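Local coordinates for metagenomic carboxyl esterase MGS0156 (Uncultured organism, PDB 5D8M), which probably hydrolyses carboxylic esters to an acid and an alcohol, on a parallel-sheet fold of the alpha/beta-hydrolase kind, at residues R34-E39 and G72-P77; R244-A249 and G288-G293; A50-D55 and R324-E329. One frame throughout, in Å; residues are numbered along the deposited sequence.

Interaction 1. Residues R34-E39 and G72-P77; sequences RGRFRE and GPTGRP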
loop_
_atom_site.group_PDB
_atom_site.type_symbol
_atom_site.label_atom_id
_atom_site.label_comp_id
_atom_site.label_asym_id
_atom_site.label_seq_id
_atom_site.Cartn_x
_atom_site.Cartn_y
_atom_site.Cartn_z
ATOM N N ARG A 34 -15.694 2.655 -4.522
ATOM C CA ARG A 34 -15.168 4.019 -4.541
ATOM C C ARG A 34 -16.118 5.049 -3.955
ATOM O O ARG A 34 -15.682 6.010 -3.319
ATOM C CB ARG A 34 -14.818 4.446 -5.970
ATOM C CG ARG A 34 -13.585 3.779 -6.528
ATOM C CD ARG A 34 -13.341 4.202 -7.954
ATOM N NE ARG A 34 -14.369 3.688 -8.860
ATOM C CZ ARG A 34 -14.678 4.268 -10.014
ATOM N NH1 ARG A 34 -14.052 5.387 -10.372
ATOM N NH2 ARG A 34 -15.609 3.732 -10.810
ATOM N N GLY A 35 -17.409 4.869 -4.226
ATOM C CA GLY A 35 -18.428 5.802 -3.789
ATOM C C GLY A 35 -18.615 5.786 -2.279
ATOM O O GLY A 35 -18.668 6.834 -1.651
ATOM N N ARG A 36 -18.725 4.600 -1.693
ATOM C CA ARG A 36 -18.933 4.512 -0.259
ATOM C C ARG A 36 -17.656 4.931 0.485
ATOM O O ARG A 36 -17.717 5.610 1.516
ATOM C CB ARG A 36 -19.370 3.099 0.143
ATOM C CG ARG A 36 -19.627 2.909 1.652
ATOM C CD ARG A 36 -20.641 3.894 2.207
ATOM N NE ARG A 36 -20.894 3.650 3.626
ATOM C CZ ARG A 36 -21.674 4.406 4.396
ATOM N NH1 ARG A 36 -22.289 5.470 3.890
ATOM N NH2 ARG A 36 -21.853 4.089 5.673
ATOM N N PHE A 37 -16.497 4.575 -0.058
ATOM C CA PHE A 37 -15.262 4.979 0.605
ATOM C C PHE A 37 -15.112 6.515 0.618
ATOM O O PHE A 37 -14.748 7.087 1.657
ATOM C CB PHE A 37 -14.049 4.312 -0.045
ATOM C CG PHE A 37 -12.757 4.563 0.693
ATOM C CD1 PHE A 37 -12.444 3.845 1.845
ATOM C CD2 PHE A 37 -11.889 5.548 0.269
ATOM C CE1 PHE A 37 -11.250 4.092 2.545
ATOM C CE2 PHE A 37 -10.693 5.803 0.954
ATOM C CZ PHE A 37 -10.377 5.067 2.090
ATOM N N ARG A 38 -15.401 7.178 -0.508
ATOM C CA ARG A 38 -15.358 8.653 -0.549
ATOM C C ARG A 38 -16.302 9.264 0.490
ATOM O O ARG A 38 -15.956 10.212 1.203
ATOM C CB ARG A 38 -15.725 9.192 -1.946
ATOM C CG ARG A 38 -15.803 10.731 -2.005
ATOM C CD ARG A 38 -16.191 11.264 -3.406
ATOM N NE ARG A 38 -15.319 10.726 -4.462
ATOM C CZ ARG A 38 -14.117 11.197 -4.779
ATOM N NH1 ARG A 38 -13.618 12.239 -4.135
ATOM N NH2 ARG A 38 -13.413 10.621 -5.753
ATOM N N GLU A 39 -17.491 8.689 0.575
ATOM C CA GLU A 39 -18.503 9.118 1.512
ATOM C C GLU A 39 -18.012 9.034 2.963
ATOM O O GLU A 39 -18.169 9.971 3.737
ATOM C CB GLU A 39 -19.746 8.254 1.307
ATOM C CG GLU A 39 -21.005 8.688 2.038
ATOM C CD GLU A 39 -22.192 7.873 1.571
ATOM O OE1 GLU A 39 -21.972 6.825 0.922
ATOM O OE2 GLU A 39 -23.342 8.292 1.809
ATOM N N GLY A 72 -22.441 6.719 -6.905
ATOM C CA GLY A 72 -22.838 7.812 -6.036
ATOM C C GLY A 72 -22.716 7.418 -4.571
ATOM O O GLY A 72 -22.456 6.254 -4.255
ATOM N N PRO A 73 -22.864 8.396 -3.664
ATOM C CA PRO A 73 -22.915 8.076 -2.231
ATOM C C PRO A 73 -24.214 7.328 -1.888
ATOM O O PRO A 73 -25.231 7.553 -2.536
ATOM C CB PRO A 73 -22.846 9.453 -1.558
ATOM C CG PRO A 73 -23.320 10.410 -2.604
ATOM C CD PRO A 73 -22.874 9.848 -3.915
ATOM N N THR A 74 -24.166 6.431 -0.906
ATOM C CA THR A 74 -25.326 5.594 -0.572
ATOM C C THR A 74 -26.336 6.346 0.281
ATOM O O THR A 74 -27.516 5.984 0.330
ATOM C CB THR A 74 -24.901 4.311 0.179
ATOM O OG1 THR A 74 -24.406 4.660 1.483
ATOM C CG2 THR A 74 -23.811 3.570 -0.592
ATOM N N GLY A 75 -25.869 7.391 0.957
ATOM C CA GLY A 75 -26.698 8.133 1.888
ATOM C C GLY A 75 -26.785 7.497 3.270
ATOM O O GLY A 75 -27.302 8.104 4.206
ATOM N N ARG A 76 -26.291 6.270 3.402
ATOM C CA ARG A 76 -26.366 5.579 4.681
ATOM C C ARG A 76 -25.400 6.247 5.657
ATOM O O ARG A 76 -24.340 6.724 5.244
ATOM C CB ARG A 76 -26.075 4.084 4.512
ATOM C CG ARG A 76 -25.007 3.540 5.432
ATOM C CD ARG A 76 -24.939 2.003 5.457
ATOM N NE ARG A 76 -24.956 1.292 4.161
ATOM C CZ ARG A 76 -24.315 1.628 3.033
ATOM N NH1 ARG A 76 -23.578 2.715 2.934
ATOM N NH2 ARG A 76 -24.433 0.858 1.963
ATOM N N PRO A 77 -25.792 6.335 6.942
ATOM C CA PRO A 77 -24.983 7.062 7.934
ATOM C C PRO A 77 -23.565 6.533 8.055
ATOM O O PRO A 77 -23.335 5.334 8.017
ATOM C CB PRO A 77 -25.751 6.863 9.252
ATOM C CG PRO A 77 -26.731 5.739 8.988
ATOM C CD PRO A 77 -27.051 5.828 7.517
HETATM O O HOH W 1 -23.886 9.098 4.278
#

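Interaction 2. Residues R244-A249 and G288-G293; sequences RYYSLA and GGTLLG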
loop_
_atom_site.group_PDB
_atom_site.type_symbol
_atom_site.label_atom_id
_atom_site.label_comp_id
_atom_site.label_asym_id
_atom_site.label_seq_id
_atom_site.Cartn_x
_atom_site.Cartn_y
_atom_site.Cartn_z
ATOM N N ARG A 244 -10.893 -11.056 2.759
ATOM C CA ARG A 244 -11.369 -10.003 1.864
ATOM C C ARG A 244 -10.220 -9.067 1.477
ATOM O O ARG A 244 -9.410 -8.705 2.323
ATOM C CB ARG A 244 -12.487 -9.214 2.518
ATOM C CG ARG A 244 -13.584 -10.096 3.093
ATOM C CD ARG A 244 -14.684 -10.327 2.115
ATOM N NE ARG A 244 -15.812 -9.451 2.423
ATOM C CZ ARG A 244 -16.780 -9.735 3.295
ATOM N NH1 ARG A 244 -16.787 -10.892 3.955
ATOM N NH2 ARG A 244 -17.748 -8.852 3.500
ATOM N N TYR A 245 -10.167 -8.666 0.209
ATOM C CA TYR A 245 -9.089 -7.806 -0.267
ATOM C C TYR A 245 -9.630 -6.448 -0.696
ATOM O O TYR A 245 -10.721 -6.350 -1.278
ATOM C CB TYR A 245 -8.339 -8.486 -1.425
ATOM C CG TYR A 245 -7.865 -9.868 -1.042
ATOM C CD1 TYR A 245 -6.673 -10.048 -0.355
ATOM C CD2 TYR A 245 -8.626 -10.993 -1.333
ATOM C CE1 TYR A 245 -6.250 -11.311 0.021
ATOM C CE2 TYR A 245 -8.211 -12.256 -0.964
ATOM C CZ TYR A 245 -7.024 -12.414 -0.287
ATOM O OH TYR A 245 -6.610 -13.695 0.077
ATOM N N TYR A 246 -8.859 -5.409 -0.398
ATOM C CA TYR A 246 -9.241 -4.044 -0.710
ATOM C C TYR A 246 -8.024 -3.299 -1.208
ATOM O O TYR A 246 -6.918 -3.523 -0.709
ATOM C CB TYR A 246 -9.811 -3.324 0.526
ATOM C CG TYR A 246 -10.897 -4.095 1.261
ATOM C CD1 TYR A 246 -10.567 -5.057 2.210
ATOM C CD2 TYR A 246 -12.243 -3.829 1.032
ATOM C CE1 TYR A 246 -11.564 -5.764 2.906
ATOM C CE2 TYR A 246 -13.240 -4.517 1.719
ATOM C CZ TYR A 246 -12.889 -5.484 2.648
ATOM O OH TYR A 246 -13.852 -6.148 3.337
ATOM N N SER A 247 -8.211 -2.391 -2.165
ATOM C CA SER A 247 -7.052 -1.693 -2.719
ATOM C C SER A 247 -7.322 -0.202 -2.906
ATOM O O SER A 247 -8.422 0.200 -3.346
ATOM C CB SER A 247 -6.647 -2.307 -4.072
ATOM O OG SER A 247 -6.352 -3.701 -3.952
ATOM N N LEU A 248 -6.294 0.581 -2.589
ATOM C CA LEU A 248 -6.192 2.003 -2.895
ATOM C C LEU A 248 -4.985 2.179 -3.796
ATOM O O LEU A 248 -3.913 1.668 -3.485
ATOM C CB LEU A 248 -6.030 2.830 -1.623
ATOM C CG LEU A 248 -7.273 2.911 -0.741
ATOM C CD1 LEU A 248 -6.841 3.192 0.702
ATOM C CD2 LEU A 248 -8.191 4.023 -1.224
ATOM N N ALA A 249 -5.170 2.859 -4.926
ATOM C CA ALA A 249 -4.060 3.125 -5.827
ATOM C C ALA A 249 -3.796 4.633 -5.943
ATOM O O ALA A 249 -4.609 5.369 -6.489
ATOM C CB ALA A 249 -4.341 2.513 -7.200
ATOM N N GLY A 288 -10.030 -9.543 -7.870
ATOM C CA GLY A 288 -11.059 -10.211 -7.082
ATOM C C GLY A 288 -11.408 -9.466 -5.797
ATOM O O GLY A 288 -12.261 -9.910 -5.034
ATOM N N GLY A 289 -10.737 -8.341 -5.548
ATOM C CA GLY A 289 -11.007 -7.545 -4.368
ATOM C C GLY A 289 -11.990 -6.398 -4.556
ATOM O O GLY A 289 -12.799 -6.388 -5.489
ATOM N N THR A 290 -11.933 -5.448 -3.634
ATOM C CA THR A 290 -12.717 -4.224 -3.696
ATOM C C THR A 290 -11.802 -3.052 -4.002
ATOM O O THR A 290 -10.782 -2.909 -3.371
ATOM C CB THR A 290 -13.462 -3.966 -2.368
ATOM O OG1 THR A 290 -14.506 -4.919 -2.247
ATOM C CG2 THR A 290 -14.068 -2.545 -2.309
ATOM N N LEU A 291 -12.164 -2.233 -4.988
ATOM C CA LEU A 291 -11.441 -0.988 -5.252
ATOM C C LEU A 291 -12.038 0.139 -4.407
ATOM O O LEU A 291 -13.223 0.468 -4.552
ATOM C CB LEU A 291 -11.503 -0.619 -6.738
ATOM C CG LEU A 291 -10.902 0.733 -7.140
ATOM C CD1 LEU A 291 -9.404 0.807 -6.804
ATOM C CD2 LEU A 291 -11.154 0.945 -8.637
ATOM N N LEU A 292 -11.222 0.704 -3.527
ATOM C CA LEU A 292 -11.662 1.759 -2.651
ATOM C C LEU A 292 -11.439 3.127 -3.296
ATOM O O LEU A 292 -12.135 4.076 -2.962
ATOM C CB LEU A 292 -10.927 1.699 -1.301
ATOM C CG LEU A 292 -11.095 0.431 -0.485
ATOM C CD1 LEU A 292 -10.287 0.562 0.798
ATOM C CD2 LEU A 292 -12.570 0.185 -0.205
ATOM N N GLY A 293 -10.467 3.240 -4.197
ATOM C CA GLY A 293 -10.246 4.507 -4.863
ATOM C C GLY A 293 -8.807 4.895 -5.084
ATOM O O GLY A 293 -7.874 4.066 -5.037
HETATM O O HOH W 2 -12.345 -9.844 -1.596
HETATM O O HOH W 3 -13.334 -7.337 -0.949
HETATM O O HOH W 4 -8.645 -5.161 -4.277
#

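Interaction 3. Residues A50-D55 and R324-E329; sequences AFLPGD and RPALLE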
loop_
_atom_site.group_PDB
_atom_site.type_symbol
_atom_site.label_atom_id
_atom_site.label_comp_id
_atom_site.label_asym_id
_atom_site.label_seq_id
_atom_site.Cartn_x
_atom_site.Cartn_y
_atom_site.Cartn_z
ATOM N N ALA A 50 -10.226 18.636 11.546
ATOM C CA ALA A 50 -9.532 19.920 11.708
ATOM C C ALA A 50 -8.142 19.817 12.345
ATOM O O ALA A 50 -7.227 20.526 11.934
ATOM C CB ALA A 50 -10.392 20.894 12.509
ATOM N N PHE A 51 -7.961 18.946 13.329
ATOM C CA PHE A 51 -6.644 18.856 13.941
ATOM C C PHE A 51 -5.913 17.583 13.573
ATOM O O PHE A 51 -4.952 17.211 14.241
ATOM C CB PHE A 51 -6.756 18.988 15.462
ATOM C CG PHE A 51 -7.113 20.361 15.901
ATOM C CD1 PHE A 51 -6.132 21.343 16.016
ATOM C CD2 PHE A 51 -8.429 20.700 16.165
ATOM C CE1 PHE A 51 -6.460 22.632 16.408
ATOM C CE2 PHE A 51 -8.760 21.997 16.565
ATOM C CZ PHE A 51 -7.770 22.959 16.674
ATOM N N LEU A 52 -6.350 16.917 12.507
ATOM C CA LEU A 52 -5.624 15.754 12.048
ATOM C C LEU A 52 -4.502 16.216 11.135
ATOM O O LEU A 52 -4.704 17.110 10.318
ATOM C CB LEU A 52 -6.543 14.769 11.308
ATOM C CG LEU A 52 -7.713 14.158 12.081
ATOM C CD1 LEU A 52 -8.456 13.158 11.198
ATOM C CD2 LEU A 52 -7.210 13.485 13.333
ATOM N N PRO A 53 -3.314 15.620 11.292
ATOM C CA PRO A 53 -2.191 15.909 10.396
ATOM C C PRO A 53 -2.586 15.730 8.938
ATOM O O PRO A 53 -3.284 14.755 8.603
ATOM C CB PRO A 53 -1.137 14.879 10.807
ATOM C CG PRO A 53 -1.451 14.604 12.243
ATOM C CD PRO A 53 -2.943 14.700 12.382
ATOM N N GLY A 54 -2.147 16.661 8.091
ATOM C CA GLY A 54 -2.387 16.582 6.663
ATOM C C GLY A 54 -3.782 16.986 6.198
ATOM O O GLY A 54 -4.102 16.819 5.017
ATOM N N ASP A 55 -4.617 17.501 7.106
ATOM C CA ASP A 55 -5.966 17.953 6.742
ATOM C C ASP A 55 -5.941 18.863 5.504
ATOM O O ASP A 55 -5.058 19.713 5.357
ATOM C CB ASP A 55 -6.627 18.699 7.901
ATOM C CG ASP A 55 -8.128 18.962 7.659
ATOM O OD1 ASP A 55 -8.868 18.004 7.326
ATOM O OD2 ASP A 55 -8.573 20.121 7.817
ATOM N N ARG A 324 -3.244 11.298 5.895
ATOM C CA ARG A 324 -3.101 9.875 6.272
ATOM C C ARG A 324 -4.013 9.427 7.445
ATOM O O ARG A 324 -4.593 8.337 7.362
ATOM C CB ARG A 324 -1.611 9.562 6.592
ATOM C CG ARG A 324 -0.681 9.652 5.335
ATOM C CD ARG A 324 0.796 9.460 5.698
ATOM N NE ARG A 324 1.315 10.591 6.482
ATOM C CZ ARG A 324 1.830 11.688 5.935
ATOM N NH1 ARG A 324 2.278 12.666 6.703
ATOM N NH2 ARG A 324 1.894 11.799 4.616
ATOM N N PRO A 325 -4.171 10.247 8.517
ATOM C CA PRO A 325 -5.070 9.782 9.583
ATOM C C PRO A 325 -6.487 9.558 9.098
ATOM O O PRO A 325 -7.091 8.536 9.442
ATOM C CB PRO A 325 -5.038 10.924 10.606
ATOM C CG PRO A 325 -3.685 11.594 10.370
ATOM C CD PRO A 325 -3.529 11.532 8.877
ATOM N N ALA A 326 -7.008 10.493 8.306
ATOM C CA ALA A 326 -8.362 10.344 7.791
ATOM C C ALA A 326 -8.445 9.124 6.882
ATOM O O ALA A 326 -9.433 8.371 6.928
ATOM C CB ALA A 326 -8.788 11.577 7.056
ATOM N N LEU A 327 -7.407 8.927 6.064
ATOM C CA LEU A 327 -7.354 7.783 5.155
ATOM C C LEU A 327 -7.389 6.467 5.921
ATOM O O LEU A 327 -8.154 5.578 5.562
ATOM C CB LEU A 327 -6.094 7.825 4.275
ATOM C CG LEU A 327 -5.984 6.731 3.191
ATOM C CD1 LEU A 327 -6.957 6.989 2.007
ATOM C CD2 LEU A 327 -4.531 6.626 2.668
ATOM N N LEU A 328 -6.557 6.340 6.962
ATOM C CA LEU A 328 -6.481 5.099 7.722
ATOM C C LEU A 328 -7.785 4.850 8.499
ATOM O O LEU A 328 -8.258 3.718 8.567
ATOM C CB LEU A 328 -5.298 5.121 8.687
ATOM C CG LEU A 328 -4.962 3.807 9.397
ATOM C CD1 LEU A 328 -4.569 2.738 8.365
ATOM C CD2 LEU A 328 -3.830 4.012 10.426
ATOM N N GLU A 329 -8.348 5.902 9.095
ATOM C CA GLU A 329 -9.632 5.769 9.747
ATOM C C GLU A 329 -10.747 5.366 8.769
ATOM O O GLU A 329 -11.575 4.506 9.089
ATOM C CB GLU A 329 -10.000 7.068 10.478
ATOM C CG GLU A 329 -11.209 6.883 11.384
ATOM C CD GLU A 329 -11.765 8.189 11.947
ATOM O OE1 GLU A 329 -10.985 9.166 12.156
ATOM O OE2 GLU A 329 -12.998 8.244 12.172
HETATM O O HOH W 5 -6.252 13.701 8.229
#

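Interaction 1. Residues R34-E39 and G72-P77
Glu39, near the start of helix 34-48, presents its carboxylate to two successive backbone N-H groups of an ST turn in the 72-77 loop. Gly75 N meets the syn lone pair of Glu39 OE2 at 2.8 Å, while Thr74 N reaches Glu39 OE1 at 2.9 Å, also syn but 27° out of the carboxylate plane. With CG anti to the backbone N (chi1 -170°), Glu39 passes across Pro73, whose CB lies against the carboxylate carbon. Arg36 grips the far end of the loop: its NH1 donates to Arg76 O at 2.8 Å and its NH2 to Pro77 O at 3.0 Å, both near the guanidinium plane. The Arg76 guanidinium lies over one face of that of Arg36, its CZ 4.0 Å above the plane and the two planes 66° apart, a pair of like charges. Glu337 of helix 324-338, which forms a salt bridge with Arg36 NH2 and touches Arg76, probably offsets them. The helix side chains share a salt bridge whose hydrogen bond, Arg36 NH1 to Glu39 OE1, is weak at 3.3 Å. Behind this shell, Thr74 OG1 closes the turn by accepting Arg76 N. A water donates to both Glu39 OE2 and Arg76 O, 2.6 Å from the latter.

Interaction 2. Residues R244-A249 and G288-G293
Tyr246 and Ser247 pair with Thr290 and Leu291 as neighbouring parallel strands, buried, toward one edge of the central sheet, where strand 290-293 lies between 244-248 and the short outermost strand 31-32. The backbone bonds pass back and forth between the strands: Thr290 N donates to Tyr245 O, Ser247 N to Thr290 O at 2.9 Å, and Leu292 N to Ser247 O in the straightest bond of the set (167° at the hydrogen). The next link, Ala249 N to Gly293 O at 3.0 Å, falls one residue beyond the regular acceptor, and Gly293 N is left buried without a partner. Such a sheet, with the connection between these two strands carrying helix 262-269, is consistent with the alpha/beta-hydrolase fold, in which this pair would be the last two strands. On the face carrying Tyr246, its ring and Thr290 run side by side in the same direction, CD2 of the ring lying 3.6 Å from Thr290 CB. A water bridging Tyr245 O and Thr290 OG1 sits over the rim of one ring face, and the phenol OH is held by Asp338. Leu292 turns in beside them: its CD1 touches Tyr246 CB at 3.9 Å, and its CB meets Leu248 CD2 at 3.6 Å. Tyr334 of helix 324-338 covers Tyr246, Thr290 and Leu292. The opposite face carries Ser247 and Leu291. Here Ser247 OG is hydrogen-bonded to Ile286 N and is joined to Thr290 O through a water 2.7 Å from the hydroxyl.

Interaction 3. Residues A50-D55 and R324-E329
Pro53 and Pro325 bring their rings together obliquely, the CG of Pro325 standing over one face of the Pro53 ring and coming nearest to its CD, at 3.8 Å. The reverse approach is different: Pro53 O arrives at the CG-CD rim of the Pro325 ring, 3.2 Å from Pro325 CD. Leu52 extends the apolar patch along the other end of that ring. Its side chain slides past Pro325 in the opposite direction, so that one branch, CD1, does most of the touching, 4.1 Å from Pro325 CB. The same methyl continues to Ala326, ending 4.4 Å from Ala326 CB. Leu52 CB already points at the helix; with CG anti to the carbonyl carbon (chi1 -61°), CD1 is carried on to Pro325 and Ala326, while Pro53 follows directly in the chain and presents its ring beside it.

The loop owes this shape to a type II beta turn from Leu52 to Asp55, closed by Asp55 N donating to Leu52 O at 3.2 Å, with Gly54 taking the positive phi (78°) required at its third position. The partner is the first turn of helix 324-338, the last helix of the chain. Proline nitrogen has no hydrogen to give, whereas Ala326 N, also in that first turn, donates to a water 3.3 Å away. That water in turn donates to Pro53 O, and thus the loop carbonyl meets the start of the helix through solvent, with no direct hydrogen bond between the two segments. A carbonyl oxygen so placed would probably interact favourably with the positive end of the helix dipole. Asp113 of helix 111-116 packs against both Leu52 and Pro325, and Met45 of helix 34-48 lies against Ala326.

The three contacts show how one face of a sheet is covered by helices that are themselves tied to loops. Interaction 2 joins two neighbouring strands of that sheet, and interactions 1 and 3 lie about 15 and 20 Å from this contact, centre to centre. Phe37, which takes no part in the polar network of interaction 1, joins that helix to the strands: its CE2 lies 3.8 Å from Leu248 CD2. Leu327 does the same for interaction 3, with CD1 4.0 Å from Leu248 CD1 and 3.9 Å from Phe37 CZ. Leu248, Phe37 and Leu327 therefore meet in one apolar cluster between sheet and helices. In sequence, interactions 1 and 3 interlock, since their segments alternate along the chain.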